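Side-chain contacts in salicylate 5-hydroxylase, large oxygenase component (Ralstonia sp., PDB 7C8Z), which serves as the oxygenase component of a multicomponent enzyme system that hydroxylates salicylate at position 5, giving gentisate: residues 60-64 against 65-69; 165-168 against 169-172. One frame throughout, in Å; residues are numbered along the deposited sequence.

How the contacts relate
Contact 1 comes first along the chain, at the point where helix 52-63 gives way to strand 69-73; contact 2 follows about a hundred residues later, in the loop between strands 158-159 and 175-181. Their centres lie 27 Å apart and their nearest atoms about 16 Å, so they do not touch. What joins them is one antiparallel sheet: contact 1 leads into one of its two outermost strands, 69-73, contact 2 runs on to 175-181, and strand 184-188 lies between those two. Contact 1 thus ties the start of the Rieske sheet to C-terminal helix 427-440, whereas contact 2 lies far out beside the cluster ligands. Residues of the second subunit reach both.

Contact 1 of 2, residues 60-64 against 65-69; sequences ERLFY and ANHWC
The imidazole of H67 is fitted against the end of the helix that precedes it: R61 O lies at the ring edge, 3.3 Å from H67 CE1. L62 O approaches the same ring obliquely, 3.1 Å from H67 CG. A second flat group, the F63 ring, meets a sulfur: C69 SG lies 5.2 Å from the centroid of the F63 ring, in an oblique sulfur-aromatic contact. This is a local helix-to-strand connection, in which helix 52-63 runs out and the chain turns through A65 and N66 into strand 69-73, an edge strand of the Rieske-domain sheet.

Beside the imidazole, L62 points the same way as H67 and lays CD1 3.4 Å from H67 CE1; the L62 side chain also packs on Y435, V439 and M440 of helix 427-440. Both ring nitrogens of H67 are used. NE2 is hydrogen-bonded to Y435 OH, and ND1 donates to A65 O at 2.8 Å with an angle of 154° at the hydrogen. That acceptor is met in its carbonyl plane, but lies 17° out of the imidazole plane. Together the two bonds fix the rotation of the ring and tie the turn to the C-terminal helix.

Further on, F63 also meets W231 edge-to-face, and both F63 and C69 rest on P328. The cysteine torsion sets SG beside its own backbone N (chi1 -65°), from where the sulfur comes 3.6 Å from F63 O and 4.2 Å from F63 CD2.

Contact 2 of 2, residues 165-168 against 169-172; sequences DFKL and EEHG
K167 O takes two N-H groups from the residues that follow it. The backbone N of E170 reaches it at 3.3 Å, and the side chain of H171 adds a weak bond from ND1 at 3.4 Å. The weak one is long but straight, 175° at the hydrogen, and the oxygen lies in the plane of the imidazole, at its edge. One residue on, L168 O accepts the backbone N of H171 at 3.0 Å.

While K167 O sits at its edge, the H171 ring carries F166 on one face. The two form an offset stack, centroids 4.7 Å apart and planes at 22°, with F166 CE1 displaced toward the rim and 3.3 Å from H171 ND1. The phenyl gets there because its CG is swung opposite the backbone N (chi1 174°). The face contact, with the weak edge bond, probably limits how the imidazole can turn.

The two backbone bonds each span three residues and make this a short 3-10 turn in the Rieske domain, within the loop that leads to strand 175-181. H171 packs on A111, which lies between the cluster ligands C110 and H112; the side chain of H171 is about 8 Å from that of C110 and about 8 Å from that of H112. On the second subunit, R407 packs on H171 and E411 on F166.

The charged side chains gather away from the stack. K167 bends at chi3 and brings NZ to E170 OE1, a salt bridge of 3.1 Å in which the ammonium group approaches from above the carboxylate plane. E169 crosses the lysine at about a right angle and sets OE1 3.2 Å from K167 CB, while its charged end stays apart from NZ.

Contact 1 of 2, residues 60-64 against 65-69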
# COMPACT_ATOMS: atom_id res chain seq x y z
N GLU A 60 -24.04 -4.43 -12.40
CA GLU A 60 -25.43 -4.00 -12.62
C GLU A 60 -26.32 -5.17 -13.02
O GLU A 60 -27.46 -5.27 -12.55
CB GLU A 60 -25.48 -2.91 -13.68
CG GLU A 60 -24.77 -1.61 -13.30
CD GLU A 60 -25.68 -0.61 -12.61
OE1 GLU A 60 -26.54 -1.03 -11.81
OE2 GLU A 60 -25.54 0.60 -12.87
N ARG A 61 -25.83 -6.07 -13.88
CA ARG A 61 -26.68 -7.05 -14.54
C ARG A 61 -26.56 -8.47 -14.00
O ARG A 61 -27.44 -9.29 -14.28
CB ARG A 61 -26.39 -7.07 -16.04
CG ARG A 61 -26.68 -5.74 -16.73
CD ARG A 61 -26.58 -5.88 -18.24
NE ARG A 61 -26.85 -4.61 -18.92
CZ ARG A 61 -26.73 -4.43 -20.23
NH1 ARG A 61 -26.34 -5.44 -21.00
NH2 ARG A 61 -27.00 -3.25 -20.77
N LEU A 62 -25.51 -8.79 -13.25
CA LEU A 62 -25.35 -10.13 -12.69
C LEU A 62 -25.45 -10.16 -11.17
O LEU A 62 -25.83 -11.19 -10.62
CB LEU A 62 -24.00 -10.73 -13.10
CG LEU A 62 -23.83 -11.15 -14.57
CD1 LEU A 62 -25.10 -11.77 -15.12
CD2 LEU A 62 -23.40 -9.98 -15.44
N PHE A 63 -25.12 -9.06 -10.50
CA PHE A 63 -25.15 -8.99 -9.04
C PHE A 63 -26.30 -8.16 -8.48
O PHE A 63 -26.80 -8.48 -7.40
CB PHE A 63 -23.83 -8.41 -8.51
CG PHE A 63 -22.67 -9.34 -8.66
CD1 PHE A 63 -21.97 -9.42 -9.85
CD2 PHE A 63 -22.27 -10.13 -7.60
CE1 PHE A 63 -20.90 -10.27 -9.99
CE2 PHE A 63 -21.19 -10.99 -7.73
CZ PHE A 63 -20.51 -11.06 -8.93
N TYR A 64 -26.72 -7.12 -9.18
CA TYR A 64 -27.73 -6.21 -8.67
C TYR A 64 -29.09 -6.40 -9.33
O TYR A 64 -30.02 -5.65 -9.01
CB TYR A 64 -27.28 -4.76 -8.86
CG TYR A 64 -25.95 -4.43 -8.21
CD1 TYR A 64 -25.50 -5.13 -7.10
CD2 TYR A 64 -25.15 -3.41 -8.71
CE1 TYR A 64 -24.29 -4.83 -6.50
CE2 TYR A 64 -23.94 -3.10 -8.12
CZ TYR A 64 -23.51 -3.81 -7.01
OH TYR A 64 -22.30 -3.51 -6.43
N ALA A 65 -29.24 -7.38 -10.22
CA ALA A 65 -30.50 -7.56 -10.92
C ALA A 65 -30.61 -8.99 -11.43
O ALA A 65 -29.61 -9.58 -11.86
CB ALA A 65 -30.63 -6.58 -12.09
N ASN A 66 -31.82 -9.55 -11.34
CA ASN A 66 -32.18 -10.83 -11.95
C ASN A 66 -31.39 -12.00 -11.38
O ASN A 66 -31.32 -13.07 -12.00
CB ASN A 66 -32.01 -10.79 -13.47
CG ASN A 66 -33.00 -9.86 -14.14
OD1 ASN A 66 -32.61 -8.86 -14.75
ND2 ASN A 66 -34.29 -10.18 -14.03
N HIS A 67 -30.79 -11.85 -10.20
CA HIS A 67 -29.99 -12.92 -9.64
C HIS A 67 -30.12 -12.94 -8.13
O HIS A 67 -30.17 -11.88 -7.49
CB HIS A 67 -28.51 -12.78 -10.02
CG HIS A 67 -28.25 -12.99 -11.47
ND1 HIS A 67 -28.29 -11.97 -12.40
CD2 HIS A 67 -27.95 -14.12 -12.17
CE1 HIS A 67 -28.03 -12.46 -13.60
NE2 HIS A 67 -27.82 -13.76 -13.48
N TRP A 68 -30.16 -14.14 -7.56
CA TRP A 68 -30.01 -14.33 -6.13
C TRP A 68 -28.53 -14.45 -5.83
O TRP A 68 -27.83 -15.24 -6.47
CB TRP A 68 -30.75 -15.58 -5.65
CG TRP A 68 -32.23 -15.54 -5.81
CD1 TRP A 68 -32.95 -16.11 -6.81
CD2 TRP A 68 -33.17 -14.93 -4.92
NE1 TRP A 68 -34.29 -15.88 -6.61
CE2 TRP A 68 -34.45 -15.16 -5.46
CE3 TRP A 68 -33.05 -14.21 -3.73
CZ2 TRP A 68 -35.61 -14.69 -4.84
CZ3 TRP A 68 -34.20 -13.74 -3.12
CH2 TRP A 68 -35.47 -13.98 -3.68
N CYS A 69 -28.06 -13.69 -4.86
CA CYS A 69 -26.66 -13.73 -4.46
C CYS A 69 -26.58 -14.18 -3.01
O CYS A 69 -27.45 -13.85 -2.20
CB CYS A 69 -25.99 -12.37 -4.64
SG CYS A 69 -25.89 -11.83 -6.36

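Contact 2 of 2, residues 165-168 against 169-172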
# COMPACT_ATOMS: atom_id res chain seq x y z
N ASP A 165 -44.35 17.51 4.61
CA ASP A 165 -44.58 16.53 3.56
C ASP A 165 -43.63 15.34 3.65
O ASP A 165 -43.87 14.32 3.00
CB ASP A 165 -44.51 17.18 2.17
CG ASP A 165 -43.12 17.68 1.81
OD1 ASP A 165 -42.32 17.96 2.73
OD2 ASP A 165 -42.81 17.77 0.60
N PHE A 166 -42.55 15.46 4.43
CA PHE A 166 -41.57 14.40 4.58
C PHE A 166 -42.21 13.24 5.33
O PHE A 166 -42.73 13.42 6.44
CB PHE A 166 -40.34 14.92 5.32
CG PHE A 166 -39.33 13.88 5.66
CD1 PHE A 166 -38.31 13.58 4.78
CD2 PHE A 166 -39.35 13.23 6.89
CE1 PHE A 166 -37.35 12.63 5.09
CE2 PHE A 166 -38.40 12.28 7.21
CZ PHE A 166 -37.40 11.98 6.31
N LYS A 167 -42.17 12.05 4.74
CA LYS A 167 -42.75 10.86 5.34
C LYS A 167 -41.66 9.83 5.61
O LYS A 167 -40.78 9.61 4.78
CB LYS A 167 -43.79 10.22 4.41
CG LYS A 167 -45.01 11.07 4.08
CD LYS A 167 -45.99 10.29 3.20
CE LYS A 167 -46.20 10.98 1.85
NZ LYS A 167 -46.55 10.01 0.77
N LEU A 168 -41.73 9.23 6.80
CA LEU A 168 -40.77 8.20 7.17
C LEU A 168 -40.84 7.02 6.21
O LEU A 168 -39.82 6.38 5.91
CB LEU A 168 -41.01 7.74 8.61
CG LEU A 168 -40.99 8.80 9.72
CD1 LEU A 168 -40.71 8.16 11.07
CD2 LEU A 168 -39.97 9.88 9.43
N GLU A 169 -42.05 6.70 5.75
CA GLU A 169 -42.28 5.57 4.86
C GLU A 169 -41.39 5.57 3.63
O GLU A 169 -41.16 4.51 3.04
CB GLU A 169 -43.75 5.53 4.43
CG GLU A 169 -44.74 5.29 5.57
CD GLU A 169 -45.06 6.55 6.35
OE1 GLU A 169 -45.16 7.63 5.73
OE2 GLU A 169 -45.21 6.46 7.59
N GLU A 170 -40.88 6.74 3.23
CA GLU A 170 -40.13 6.89 1.99
C GLU A 170 -38.63 7.05 2.20
O GLU A 170 -37.91 7.32 1.24
CB GLU A 170 -40.64 8.09 1.20
CG GLU A 170 -42.10 8.00 0.84
CD GLU A 170 -42.69 9.35 0.50
OE1 GLU A 170 -43.68 9.38 -0.27
OE2 GLU A 170 -42.17 10.38 0.99
N HIS A 171 -38.14 6.93 3.43
CA HIS A 171 -36.72 7.08 3.70
C HIS A 171 -36.23 6.02 4.68
O HIS A 171 -35.55 6.30 5.66
CB HIS A 171 -36.42 8.49 4.18
CG HIS A 171 -36.68 9.54 3.14
ND1 HIS A 171 -37.91 10.13 2.98
CD2 HIS A 171 -35.88 10.07 2.19
CE1 HIS A 171 -37.85 10.99 1.98
NE2 HIS A 171 -36.63 10.98 1.49
N GLY A 172 -36.61 4.77 4.42
CA GLY A 172 -36.05 3.65 5.13
C GLY A 172 -34.87 3.06 4.39
O GLY A 172 -34.49 3.51 3.31